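PDB 6GSZ: alpha-L-rhamnosidase from Aspergillus terreus, which probably hydrolyses terminal non-reducing alpha-L-rhamnose residues from alpha-L-rhamnosides. Local coordinates for residues V45-H50 with S74-T79; K136-D141 with L243-D248; V140-V145 with V235-G240; N162-G167 with T190-Q195. One frame throughout, in Å; residues are numbered along the deposited sequence.

Interaction 1. Residues V45-H50 with S74-T79; sequences VKRAGH and SGEEAT
The guanidinium of R47 meets the carboxylate of E76 edge-on: OE2 of E76 lies almost in the guanidinium plane, 2.6 Å from NE of R47. The carboxylate is not turned to match, since the two planes stand 54° apart and NE arrives from above the carboxylate plane. The result is a single-contact salt bridge, not a two-pronged one, and a water fills in for the second prong by accepting from NH2 of R47 and donating to OE1 of E76. Both chains are extended and cross at about a right angle. E76 holds CG anti to its own N (chi1 -176°), which carries the carboxylate out to the arginine. S69 OG and the carbonyl of S70 take NH1 and NH2 of R47.

Where strand 38-46 runs beside strand 78-86 in the immunoglobulin-like domain, K46 and T79 form an antiparallel hydrogen-bonded pair, with K46 N to T79 O at 2.9 Å and T79 N to K46 O at 3.0 Å. Past it the backbones part, and a second water spans A48 N and E77 O. V45 CG1 rests 4.0 Å from A78 CB. Charge and water thus continue the join, and the arginine's several partners probably fix its rotation.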
loop_
_atom_site.group_PDB
_atom_site.type_symbol
_atom_site.label_atom_id
_atom_site.label_comp_id
_atom_site.label_asym_id
_atom_site.label_seq_id
_atom_site.Cartn_x
_atom_site.Cartn_y
_atom_site.Cartn_z
ATOM N N VAL A 45 -30.506 -1.125 12.122
ATOM C CA VAL A 45 -29.525 -1.074 13.185
ATOM C C VAL A 45 -30.084 -1.751 14.440
ATOM O O VAL A 45 -31.090 -1.295 15.010
ATOM C CB VAL A 45 -29.119 0.378 13.478
ATOM C CG1 VAL A 45 -28.033 0.437 14.555
ATOM C CG2 VAL A 45 -28.693 1.092 12.202
ATOM N N LYS A 46 -29.396 -2.817 14.877
ATOM C CA LYS A 46 -29.804 -3.588 16.086
ATOM C C LYS A 46 -28.802 -3.347 17.218
ATOM O O LYS A 46 -27.605 -3.554 17.000
ATOM C CB LYS A 46 -29.944 -5.080 15.742
ATOM C CG LYS A 46 -30.307 -5.993 16.901
ATOM C CD LYS A 46 -31.706 -5.784 17.421
ATOM C CE LYS A 46 -32.070 -6.763 18.521
ATOM N NZ LYS A 46 -31.526 -6.332 19.827
ATOM N N ARG A 47 -29.279 -2.913 18.385
ATOM C CA ARG A 47 -28.514 -2.768 19.594
ATOM C C ARG A 47 -29.030 -3.808 20.574
ATOM O O ARG A 47 -30.228 -3.997 20.616
ATOM C CB ARG A 47 -28.741 -1.367 20.164
ATOM C CG ARG A 47 -27.752 -0.375 19.620
ATOM C CD ARG A 47 -27.944 1.005 20.241
ATOM N NE ARG A 47 -26.892 1.909 19.794
ATOM C CZ ARG A 47 -27.016 2.783 18.823
ATOM N NH1 ARG A 47 -28.003 2.661 17.939
ATOM N NH2 ARG A 47 -26.185 3.798 18.759
ATOM N N ALA A 48 -28.111 -4.463 21.299
ATOM C CA ALA A 48 -28.489 -5.477 22.273
ATOM C C ALA A 48 -29.605 -4.890 23.166
ATOM O O ALA A 48 -29.470 -3.653 23.597
ATOM C CB ALA A 48 -27.252 -5.931 23.036
ATOM N N GLY A 49 -30.634 -5.747 23.452
ATOM C CA GLY A 49 -31.711 -5.382 24.382
ATOM C C GLY A 49 -32.780 -4.486 23.768
ATOM O O GLY A 49 -33.775 -4.206 24.447
ATOM N N HIS A 50 -32.584 -4.039 22.516
ATOM C CA HIS A 50 -33.548 -3.154 21.844
ATOM C C HIS A 50 -34.043 -3.811 20.555
ATOM O O HIS A 50 -33.311 -4.540 19.887
ATOM C CB HIS A 50 -32.953 -1.768 21.540
ATOM C CG HIS A 50 -32.402 -1.065 22.741
ATOM N ND1 HIS A 50 -31.628 0.078 22.632
ATOM C CD2 HIS A 50 -32.486 -1.333 24.066
ATOM C CE1 HIS A 50 -31.266 0.485 23.832
ATOM N NE2 HIS A 50 -31.783 -0.365 24.736
ATOM N N SER A 74 -17.954 4.094 22.957
ATOM C CA SER A 74 -16.766 3.252 23.045
ATOM C C SER A 74 -17.177 1.837 23.452
ATOM O O SER A 74 -17.914 1.661 24.458
ATOM C CB SER A 74 -15.821 3.849 24.073
ATOM O OG SER A 74 -14.735 2.950 24.296
ATOM N N GLY A 75 -16.715 0.830 22.701
ATOM C CA GLY A 75 -17.023 -0.554 23.014
ATOM C C GLY A 75 -18.445 -0.996 22.707
ATOM O O GLY A 75 -18.807 -2.143 23.011
ATOM N N GLU A 76 -19.254 -0.154 22.041
ATOM C CA GLU A 76 -20.659 -0.491 21.785
ATOM C C GLU A 76 -20.796 -1.088 20.389
ATOM O O GLU A 76 -20.473 -0.420 19.384
ATOM C CB GLU A 76 -21.551 0.744 21.861
ATOM C CG GLU A 76 -23.030 0.406 21.686
ATOM C CD GLU A 76 -23.981 1.590 21.658
ATOM O OE1 GLU A 76 -23.508 2.751 21.618
ATOM O OE2 GLU A 76 -25.217 1.321 21.728
ATOM N N GLU A 77 -21.261 -2.333 20.324
ATOM C CA GLU A 77 -21.479 -3.008 19.039
ATOM C C GLU A 77 -22.908 -2.771 18.543
ATOM O O GLU A 77 -23.888 -2.905 19.305
ATOM C CB GLU A 77 -21.285 -4.517 19.181
ATOM C CG GLU A 77 -21.337 -5.313 17.905
ATOM C CD GLU A 77 -21.269 -6.812 18.121
ATOM O OE1 GLU A 77 -22.303 -7.392 18.545
ATOM O OE2 GLU A 77 -20.220 -7.399 17.800
ATOM N N ALA A 78 -22.997 -2.490 17.242
ATOM C CA ALA A 78 -24.277 -2.563 16.516
ATOM C C ALA A 78 -24.182 -3.627 15.423
ATOM O O ALA A 78 -23.102 -3.841 14.802
ATOM C CB ALA A 78 -24.636 -1.225 15.930
ATOM N N THR A 79 -25.344 -4.224 15.115
ATOM C CA THR A 79 -25.447 -5.158 14.008
ATOM C C THR A 79 -26.289 -4.481 12.930
ATOM O O THR A 79 -27.325 -3.957 13.245
ATOM C CB THR A 79 -26.052 -6.496 14.460
ATOM O OG1 THR A 79 -25.195 -7.005 15.483
ATOM C CG2 THR A 79 -26.166 -7.504 13.348
HETATM O O HOH W 1 -25.207 4.566 20.988
HETATM O O HOH W 2 -25.249 -3.492 21.388
#

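Interaction 2. Residues K136-D141 with L243-D248; sequences KEFSVD and LYIPSD. With CA (calcium ion), chain Y.
Apolar contacts carry this face-to-face meeting, with I245 against F138 at its middle. I245 CD1 touches F138 CB at 3.8 Å, while CG1 of the same isoleucine makes an off-centre CH-pi contact, 4.3 Å from the centroid of the F138 ring and 28° off its normal. F138 has CG between its own N and carbonyl carbon (chi1 59°), the position that lays the ring beside the isoleucine. The other branch of I245, CG2, meets the aliphatic part of K136, 4.2 Å from CE. At the far end, L243 sends CD2 to V140 CG2 at 4.0 Å.

Polar groups stay at the margins. L243 CD2 also approaches the carbonyl oxygen of S139, at 3.4 Å; L243 adopts two conformers, so both contacts of its CD2 are less certain. The ammonium of K136 stands 4.7 Å from OD1 of D248, too far for a salt bridge; S250 OG hydrogen-bonds to both atoms and so links the two opposite charges. Metal binding is confined to the end of 136-141, where the carbonyl O of D141 binds a calcium ion at 2.3 Å, beside a water ligand.

The short segments 136-140 and 243-246 run antiparallel, at 177°, with axes 9.1 Å apart, a sheet-to-sheet spacing. Strand 132-140 hydrogen-bonds to strand 196-205 in one sheet and strand 242-246 to strand 228-237 in the other, so the contact packs two sheets of a beta sandwich; L233 of strand 228-237 and L193 also touch F138.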
loop_
_atom_site.group_PDB
_atom_site.type_symbol
_atom_site.label_atom_id
_atom_site.label_comp_id
_atom_site.label_asym_id
_atom_site.label_seq_id
_atom_site.Cartn_x
_atom_site.Cartn_y
_atom_site.Cartn_z
ATOM N N LYS A 136 0.980 -11.657 32.650
ATOM C CA LYS A 136 0.016 -11.356 33.711
ATOM C C LYS A 136 -0.975 -12.520 33.816
ATOM O O LYS A 136 -1.450 -13.041 32.806
ATOM C CB LYS A 136 -0.697 -10.044 33.351
ATOM C CG LYS A 136 -1.876 -9.646 34.229
ATOM C CD LYS A 136 -1.528 -9.195 35.595
ATOM C CE LYS A 136 -2.661 -8.432 36.251
ATOM N NZ LYS A 136 -2.348 -8.060 37.645
ATOM N N GLU A 137 -1.286 -12.924 35.038
ATOM C CA GLU A 137 -2.382 -13.857 35.306
ATOM C C GLU A 137 -3.518 -13.097 35.990
ATOM O O GLU A 137 -3.289 -12.081 36.696
ATOM C CB GLU A 137 -1.933 -15.044 36.161
ATOM C CG GLU A 137 -0.821 -15.851 35.503
ATOM C CD GLU A 137 -0.421 -17.130 36.229
ATOM O OE1 GLU A 137 -1.201 -17.567 37.104
ATOM O OE2 GLU A 137 0.646 -17.710 35.887
ATOM N N PHE A 138 -4.750 -13.557 35.716
ATOM C CA PHE A 138 -5.961 -12.875 36.216
ATOM C C PHE A 138 -7.065 -13.916 36.309
ATOM O O PHE A 138 -6.922 -15.017 35.807
ATOM C CB PHE A 138 -6.360 -11.707 35.301
ATOM C CG PHE A 138 -6.648 -12.082 33.867
ATOM C CD1 PHE A 138 -5.613 -12.219 32.963
ATOM C CD2 PHE A 138 -7.954 -12.258 33.413
ATOM C CE1 PHE A 138 -5.862 -12.525 31.646
ATOM C CE2 PHE A 138 -8.201 -12.572 32.081
ATOM C CZ PHE A 138 -7.153 -12.699 31.205
ATOM N N SER A 139 -8.172 -13.498 36.901
ATOM C CA SER A 139 -9.300 -14.348 37.157
ATOM C C SER A 139 -10.543 -13.774 36.505
ATOM O O SER A 139 -10.787 -12.570 36.613
ATOM C CB SER A 139 -9.551 -14.407 38.631
ATOM O OG SER A 139 -8.492 -15.055 39.250
ATOM N N VAL A 140 -11.343 -14.660 35.924
ATOM C CA VAL A 140 -12.683 -14.336 35.479
ATOM C C VAL A 140 -13.616 -15.270 36.244
ATOM O O VAL A 140 -13.813 -16.407 35.861
ATOM C CB VAL A 140 -12.809 -14.471 33.955
ATOM C CG1 VAL A 140 -14.210 -14.108 33.500
ATOM C CG2 VAL A 140 -11.798 -13.606 33.237
ATOM N N ASP A 141 -14.115 -14.797 37.381
ATOM C CA ASP A 141 -14.851 -15.705 38.300
ATOM C C ASP A 141 -16.375 -15.521 38.260
ATOM O O ASP A 141 -17.105 -15.949 39.149
ATOM C CB ASP A 141 -14.340 -15.540 39.722
ATOM C CG ASP A 141 -12.853 -15.811 39.865
ATOM O OD1 ASP A 141 -12.358 -16.892 39.362
ATOM O OD2 ASP A 141 -12.208 -14.954 40.483
ATOM N N LEU A 243 -15.075 -6.205 33.784
ATOM C CA LEU A 243 -13.768 -6.410 34.408
ATOM C C LEU A 243 -12.693 -5.805 33.491
ATOM O O LEU A 243 -12.738 -5.999 32.280
ATOM C CB LEU A 243 -13.606 -7.926 34.605
ATOM C CG LEU A 243 -12.235 -8.487 34.990
ATOM C CD1 LEU A 243 -11.790 -8.017 36.371
ATOM C CD2 LEU A 243 -12.273 -10.014 34.959
ATOM N N TYR A 244 -11.754 -5.075 34.083
ATOM C CA TYR A 244 -10.632 -4.407 33.384
ATOM C C TYR A 244 -9.301 -4.986 33.847
ATOM O O TYR A 244 -9.002 -4.950 35.034
ATOM C CB TYR A 244 -10.638 -2.907 33.654
ATOM C CG TYR A 244 -11.898 -2.253 33.168
ATOM C CD1 TYR A 244 -13.017 -2.138 33.989
ATOM C CD2 TYR A 244 -11.963 -1.754 31.891
ATOM C CE1 TYR A 244 -14.180 -1.557 33.524
ATOM C CE2 TYR A 244 -13.122 -1.175 31.406
ATOM C CZ TYR A 244 -14.232 -1.089 32.224
ATOM O OH TYR A 244 -15.357 -0.494 31.763
ATOM N N ILE A 245 -8.486 -5.489 32.920
ATOM C CA ILE A 245 -7.188 -6.039 33.273
ATOM C C ILE A 245 -6.170 -5.214 32.506
ATOM O O ILE A 245 -5.963 -5.432 31.284
ATOM C CB ILE A 245 -7.030 -7.531 32.907
ATOM C CG1 ILE A 245 -8.159 -8.408 33.443
ATOM C CG2 ILE A 245 -5.660 -8.029 33.390
ATOM C CD1 ILE A 245 -8.269 -8.386 34.927
ATOM N N PRO A 246 -5.587 -4.196 33.155
ATOM C CA PRO A 246 -4.655 -3.304 32.487
ATOM C C PRO A 246 -3.215 -3.794 32.486
ATOM O O PRO A 246 -2.788 -4.499 33.429
ATOM C CB PRO A 246 -4.774 -2.016 33.319
ATOM C CG PRO A 246 -4.937 -2.553 34.728
ATOM C CD PRO A 246 -5.839 -3.761 34.539
ATOM N N SER A 247 -2.413 -3.298 31.539
ATOM C CA SER A 247 -0.966 -3.303 31.679
ATOM C C SER A 247 -0.605 -2.350 32.806
ATOM O O SER A 247 -1.021 -1.194 32.838
ATOM C CB SER A 247 -0.285 -2.917 30.391
ATOM O OG SER A 247 -0.841 -1.732 29.819
ATOM N N ASP A 248 0.247 -2.823 33.736
ATOM C CA ASP A 248 0.714 -1.994 34.868
ATOM C C ASP A 248 1.893 -2.730 35.511
ATOM O O ASP A 248 2.314 -3.778 35.004
ATOM C CB ASP A 248 -0.414 -1.686 35.850
ATOM C CG ASP A 248 -0.961 -2.882 36.596
ATOM O OD1 ASP A 248 -0.289 -3.946 36.600
ATOM O OD2 ASP A 248 -2.090 -2.764 37.174
HETATM CA CA CA Y . -17.734 -17.349 40.899
HETATM O O HOH W 3 -17.277 -19.046 39.532
#

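Interaction 3. Residues V140-V145 with V235-G240; sequences VDDSYV and VTKSDG. With CA (calcium ion), chain Y.
A corner of the beta sandwich is closed here: the chain leaves strand 132-140, passes D141, whose carbonyl O binds a calcium ion, and enters strand 144-154 of the opposite sheet beside strand 228-237. Y144 and K237 face each other as an antiparallel non-hydrogen-bonded pair, their CA atoms 3.9 Å apart. The flanking bonds differ in quality. V145 N to T236 O, at 2.9 Å, is almost straight (176°), whereas S238 N reaches S143 O at 3.1 Å from above the carbonyl plane.

Strand 228-237 ends in this region with a type I turn from K237 to G240, and the contact follows it. S143 OG and S238 OG share a hydrogen bond of 2.8 Å, in which either hydroxyl may donate. With its OG between N and carbonyl carbon (chi1 61°), S143 presents the hydroxyl to the turn.

On the inner side V235 CG1 packs against Y144 CB at 3.7 Å and lies obliquely to the ring; V140 CG1 is a looser neighbour, 4.2 Å from V235 CG1. On the outer side the D142 carboxylate borders the aliphatic chain of K237, OD2 to CD 3.6 Å. The ammonium of K237 instead hydrogen-bonds to S241 OG.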
loop_
_atom_site.group_PDB
_atom_site.type_symbol
_atom_site.label_atom_id
_atom_site.label_comp_id
_atom_site.label_asym_id
_atom_site.label_seq_id
_atom_site.Cartn_x
_atom_site.Cartn_y
_atom_site.Cartn_z
ATOM N N VAL A 140 -11.343 -14.660 35.924
ATOM C CA VAL A 140 -12.683 -14.336 35.479
ATOM C C VAL A 140 -13.616 -15.270 36.244
ATOM O O VAL A 140 -13.813 -16.407 35.861
ATOM C CB VAL A 140 -12.809 -14.471 33.955
ATOM C CG1 VAL A 140 -14.210 -14.108 33.500
ATOM C CG2 VAL A 140 -11.798 -13.606 33.237
ATOM N N ASP A 141 -14.115 -14.797 37.381
ATOM C CA ASP A 141 -14.851 -15.705 38.300
ATOM C C ASP A 141 -16.375 -15.521 38.260
ATOM O O ASP A 141 -17.105 -15.949 39.149
ATOM C CB ASP A 141 -14.340 -15.540 39.722
ATOM C CG ASP A 141 -12.853 -15.811 39.865
ATOM O OD1 ASP A 141 -12.358 -16.892 39.362
ATOM O OD2 ASP A 141 -12.208 -14.954 40.483
ATOM N N ASP A 142 -16.853 -14.864 37.221
ATOM C CA ASP A 142 -18.277 -14.619 36.938
ATOM C C ASP A 142 -18.542 -15.111 35.515
ATOM O O ASP A 142 -17.619 -15.159 34.689
ATOM C CB ASP A 142 -18.581 -13.125 37.099
ATOM C CG ASP A 142 -18.246 -12.536 38.472
ATOM O OD1 ASP A 142 -18.952 -12.865 39.432
ATOM O OD2 ASP A 142 -17.281 -11.735 38.564
ATOM N N SER A 143 -19.792 -15.446 35.209
ATOM C CA SER A 143 -20.155 -15.752 33.828
ATOM C C SER A 143 -19.979 -14.490 32.971
ATOM O O SER A 143 -20.240 -13.360 33.423
ATOM C CB SER A 143 -21.543 -16.293 33.734
ATOM O OG SER A 143 -22.439 -15.328 34.204
ATOM N N TYR A 144 -19.505 -14.687 31.739
ATOM C CA TYR A 144 -19.220 -13.563 30.843
ATOM C C TYR A 144 -19.795 -13.843 29.454
ATOM O O TYR A 144 -20.026 -14.989 29.083
ATOM C CB TYR A 144 -17.709 -13.283 30.753
ATOM C CG TYR A 144 -16.882 -14.441 30.243
ATOM C CD1 TYR A 144 -16.482 -15.428 31.116
ATOM C CD2 TYR A 144 -16.460 -14.540 28.919
ATOM C CE1 TYR A 144 -15.750 -16.513 30.693
ATOM C CE2 TYR A 144 -15.715 -15.631 28.474
ATOM C CZ TYR A 144 -15.375 -16.625 29.376
ATOM O OH TYR A 144 -14.637 -17.727 29.053
ATOM N N VAL A 145 -19.975 -12.767 28.687
ATOM C CA VAL A 145 -20.606 -12.847 27.373
ATOM C C VAL A 145 -19.682 -12.384 26.241
ATOM O O VAL A 145 -19.878 -12.819 25.095
ATOM C CB VAL A 145 -21.936 -12.079 27.341
ATOM C CG1 VAL A 145 -22.950 -12.713 28.299
ATOM C CG2 VAL A 145 -21.770 -10.584 27.591
ATOM N N VAL A 235 -13.545 -7.485 29.966
ATOM C CA VAL A 235 -14.461 -8.605 29.949
ATOM C C VAL A 235 -15.842 -8.095 30.376
ATOM O O VAL A 235 -15.963 -7.406 31.384
ATOM C CB VAL A 235 -13.989 -9.730 30.907
ATOM C CG1 VAL A 235 -14.936 -10.910 30.870
ATOM C CG2 VAL A 235 -12.562 -10.170 30.624
ATOM N N THR A 236 -16.840 -8.330 29.523
ATOM C CA THR A 236 -18.214 -7.956 29.833
ATOM C C THR A 236 -18.925 -9.171 30.431
ATOM O O THR A 236 -19.035 -10.207 29.809
ATOM C CB THR A 236 -18.960 -7.492 28.580
ATOM O OG1 THR A 236 -18.227 -6.383 28.057
ATOM C CG2 THR A 236 -20.396 -7.110 28.878
ATOM N N LYS A 237 -19.375 -9.002 31.665
ATOM C CA LYS A 237 -20.060 -10.038 32.387
ATOM C C LYS A 237 -21.527 -10.105 31.949
ATOM O O LYS A 237 -22.060 -9.191 31.295
ATOM C CB LYS A 237 -19.911 -9.781 33.884
ATOM C CG LYS A 237 -18.510 -10.044 34.411
ATOM C CD LYS A 237 -18.363 -9.638 35.848
ATOM C CE LYS A 237 -18.139 -8.151 36.026
ATOM N NZ LYS A 237 -18.476 -7.697 37.400
ATOM N N SER A 238 -22.176 -11.195 32.354
ATOM C CA SER A 238 -23.548 -11.512 31.998
ATOM C C SER A 238 -24.522 -10.396 32.415
ATOM O O SER A 238 -25.516 -10.196 31.754
ATOM C CB SER A 238 -23.948 -12.857 32.591
ATOM O OG SER A 238 -23.240 -13.909 31.941
ATOM N N ASP A 239 -24.221 -9.684 33.504
ATOM C CA ASP A 239 -25.070 -8.617 34.035
ATOM C C ASP A 239 -24.750 -7.250 33.395
ATOM O O ASP A 239 -25.400 -6.238 33.745
ATOM C CB ASP A 239 -24.960 -8.585 35.561
ATOM C CG ASP A 239 -23.630 -8.079 36.109
ATOM O OD1 ASP A 239 -22.767 -7.703 35.311
ATOM O OD2 ASP A 239 -23.477 -8.054 37.351
ATOM N N GLY A 240 -23.774 -7.213 32.471
ATOM C CA GLY A 240 -23.415 -6.007 31.707
ATOM C C GLY A 240 -22.286 -5.191 32.341
ATOM O O GLY A 240 -21.813 -4.234 31.733
HETATM CA CA CA Y . -17.734 -17.349 40.899
HETATM O O HOH W 3 -17.277 -19.046 39.532
#

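Interaction 4. Residues N162-G167 with T190-Q195; sequences NDQRVG and TDLLKQ
The side-chain amide of N162 is gripped at both ends. Its ND2 donates to the carbonyl O of L192 at 3.0 Å, nearly straight at 163°, with that oxygen close to the amide plane and the donor tilted slightly from the carbonyl plane. The same nitrogen also bonds to N198 OD1 of strand 196-205. OD1 of N162 accepts from A199 N and from a water 2.8 Å away, which in turn accepts from K194 NZ at 3.1 Å.

K194 lies extended across the asparagine. Its CG sits between the backbone N and carbonyl carbon (chi1 48°), which points the chain at the amide, and CE passes 3.7 Å from N162 OD1. CG of this lysine packs on ND2.

L192 covers the most surface in the contact, sending its two methyls to different residues. CD1 meets V166 CG2 at 3.9 Å and the carbonyl oxygen of R165 at 4.0 Å; CD2 lies against Q164 CB, also at 3.9 Å. The glutamine and leucine side chains lie alongside one another, running opposite ways. R165 points its CB away from the loop, and its guanidinium bonds G167 O and E158, a calcium ligand.

The edge strand 164-165 and the loop before strand 196-205 are thus joined at the rim of the antiparallel sheet. With four bonds on one amide, its rotation is fixed and its O and N ends are told apart: donors surround OD1, acceptors ND2. The water keeps the lysine's charge linked to the amide oxygen without direct contact.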
loop_
_atom_site.group_PDB
_atom_site.type_symbol
_atom_site.label_atom_id
_atom_site.label_comp_id
_atom_site.label_asym_id
_atom_site.label_seq_id
_atom_site.Cartn_x
_atom_site.Cartn_y
_atom_site.Cartn_z
ATOM N N ASN A 162 -3.827 -17.679 27.199
ATOM C CA ASN A 162 -3.881 -19.127 27.450
ATOM C C ASN A 162 -3.241 -19.929 26.298
ATOM O O ASN A 162 -3.818 -20.914 25.817
ATOM C CB ASN A 162 -5.316 -19.556 27.746
ATOM C CG ASN A 162 -5.941 -18.784 28.888
ATOM O OD1 ASN A 162 -5.305 -18.612 29.934
ATOM N ND2 ASN A 162 -7.189 -18.355 28.767
ATOM N N ASP A 163 -2.053 -19.476 25.852
ATOM C CA ASP A 163 -1.263 -20.064 24.745
ATOM C C ASP A 163 -2.013 -20.133 23.408
ATOM O O ASP A 163 -1.672 -20.964 22.565
ATOM C CB ASP A 163 -0.698 -21.450 25.081
ATOM C CG ASP A 163 0.464 -21.848 24.162
ATOM O OD1 ASP A 163 1.235 -20.931 23.659
ATOM O OD2 ASP A 163 0.601 -23.053 23.932
ATOM N N GLN A 164 -2.980 -19.255 23.192
ATOM C CA GLN A 164 -3.604 -19.100 21.882
ATOM C C GLN A 164 -3.221 -17.723 21.345
ATOM O O GLN A 164 -3.445 -16.702 22.032
ATOM C CB GLN A 164 -5.110 -19.209 22.035
ATOM C CG GLN A 164 -5.562 -20.530 22.622
ATOM C CD GLN A 164 -6.858 -20.376 23.386
ATOM O OE1 GLN A 164 -6.935 -19.741 24.469
ATOM N NE2 GLN A 164 -7.887 -20.956 22.815
ATOM N N ARG A 165 -2.717 -17.676 20.112
ATOM C CA ARG A 165 -2.361 -16.401 19.525
ATOM C C ARG A 165 -3.596 -15.498 19.447
ATOM O O ARG A 165 -4.648 -15.933 19.003
ATOM C CB ARG A 165 -1.723 -16.570 18.142
ATOM C CG ARG A 165 -1.017 -15.283 17.702
ATOM C CD ARG A 165 -0.520 -15.354 16.289
ATOM N NE ARG A 165 0.495 -14.343 16.045
ATOM C CZ ARG A 165 0.231 -13.089 15.640
ATOM N NH1 ARG A 165 -1.033 -12.640 15.566
ATOM N NH2 ARG A 165 1.245 -12.314 15.285
ATOM N N VAL A 166 -3.439 -14.226 19.809
ATOM C CA VAL A 166 -4.496 -13.238 19.678
ATOM C C VAL A 166 -4.424 -12.633 18.282
ATOM O O VAL A 166 -3.492 -11.958 17.957
ATOM C CB VAL A 166 -4.433 -12.128 20.727
ATOM C CG1 VAL A 166 -5.505 -11.077 20.519
ATOM C CG2 VAL A 166 -4.463 -12.723 22.134
ATOM N N GLY A 167 -5.476 -12.903 17.503
ATOM C CA GLY A 167 -5.588 -12.391 16.155
ATOM C C GLY A 167 -4.581 -12.985 15.196
ATOM O O GLY A 167 -3.786 -13.856 15.548
ATOM N N THR A 190 -13.168 -13.223 23.236
ATOM C CA THR A 190 -14.211 -13.940 23.969
ATOM C C THR A 190 -13.881 -15.435 24.082
ATOM O O THR A 190 -14.010 -16.004 25.180
ATOM C CB THR A 190 -15.562 -13.786 23.266
ATOM O OG1 THR A 190 -15.832 -12.384 23.189
ATOM C CG2 THR A 190 -16.699 -14.456 24.013
ATOM N N ASP A 191 -13.485 -16.062 22.965
ATOM C CA ASP A 191 -13.371 -17.510 22.896
ATOM C C ASP A 191 -11.996 -17.991 23.394
ATOM O O ASP A 191 -11.794 -19.211 23.508
ATOM C CB ASP A 191 -13.667 -17.983 21.478
ATOM C CG ASP A 191 -15.134 -17.867 21.071
ATOM O OD1 ASP A 191 -16.030 -17.674 21.972
ATOM O OD2 ASP A 191 -15.380 -17.993 19.857
ATOM N N LEU A 192 -11.059 -17.072 23.670
ATOM C CA LEU A 192 -9.727 -17.468 24.162
ATOM C C LEU A 192 -9.723 -17.571 25.684
ATOM O O LEU A 192 -8.841 -18.232 26.248
ATOM C CB LEU A 192 -8.676 -16.444 23.711
ATOM C CG LEU A 192 -8.597 -16.167 22.218
ATOM C CD1 LEU A 192 -7.403 -15.297 21.893
ATOM C CD2 LEU A 192 -8.530 -17.422 21.391
ATOM N N LEU A 193 -10.656 -16.885 26.358
ATOM C CA LEU A 193 -10.734 -16.953 27.807
ATOM C C LEU A 193 -11.315 -18.293 28.252
ATOM O O LEU A 193 -11.978 -19.034 27.495
ATOM C CB LEU A 193 -11.605 -15.831 28.348
ATOM C CG LEU A 193 -11.136 -14.409 28.088
ATOM C CD1 LEU A 193 -12.182 -13.420 28.631
ATOM C CD2 LEU A 193 -9.827 -14.177 28.785
ATOM N N LYS A 194 -11.077 -18.581 29.528
ATOM C CA LYS A 194 -11.787 -19.653 30.191
ATOM C C LYS A 194 -12.274 -19.143 31.545
ATOM O O LYS A 194 -11.885 -18.076 32.062
ATOM C CB LYS A 194 -10.915 -20.909 30.242
ATOM C CG LYS A 194 -9.499 -20.681 30.728
ATOM C CD LYS A 194 -8.575 -21.891 30.613
ATOM C CE LYS A 194 -7.201 -21.575 31.171
ATOM N NZ LYS A 194 -6.315 -22.765 31.186
ATOM N N GLN A 195 -13.224 -19.886 32.088
ATOM C CA GLN A 195 -13.758 -19.586 33.380
ATOM C C GLN A 195 -12.662 -19.796 34.424
ATOM O O GLN A 195 -11.953 -20.786 34.388
ATOM C CB GLN A 195 -14.920 -20.551 33.645
ATOM C CG GLN A 195 -15.870 -20.040 34.695
ATOM C CD GLN A 195 -16.556 -18.789 34.213
ATOM O OE1 GLN A 195 -17.318 -18.816 33.261
ATOM N NE2 GLN A 195 -16.294 -17.680 34.877
HETATM O O HOH W 4 -3.910 -20.752 31.018
#

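Interactions 2, 3 and 4 belong to one beta sandwich, whereas interaction 1 lies in the immunoglobulin-like domain, its centre about 17 Å from that of interaction 3. Interaction 2 is the most apolar, a meeting of sheets through side chains; interaction 3 shares V140 and D141 with it but works mainly by backbone and hydroxyl bonds at the more exposed corner. L243 N lies 2.8 Å from V235 O, probably a hydrogen bond tying the two together. Interaction 4 reaches both: L193 touches F138, and Q195 NE2 bonds to D142 O. Interactions 1 and 4 both use water bridges, but interaction 1 adds a salt bridge where interaction 4 relies on a neutral amide.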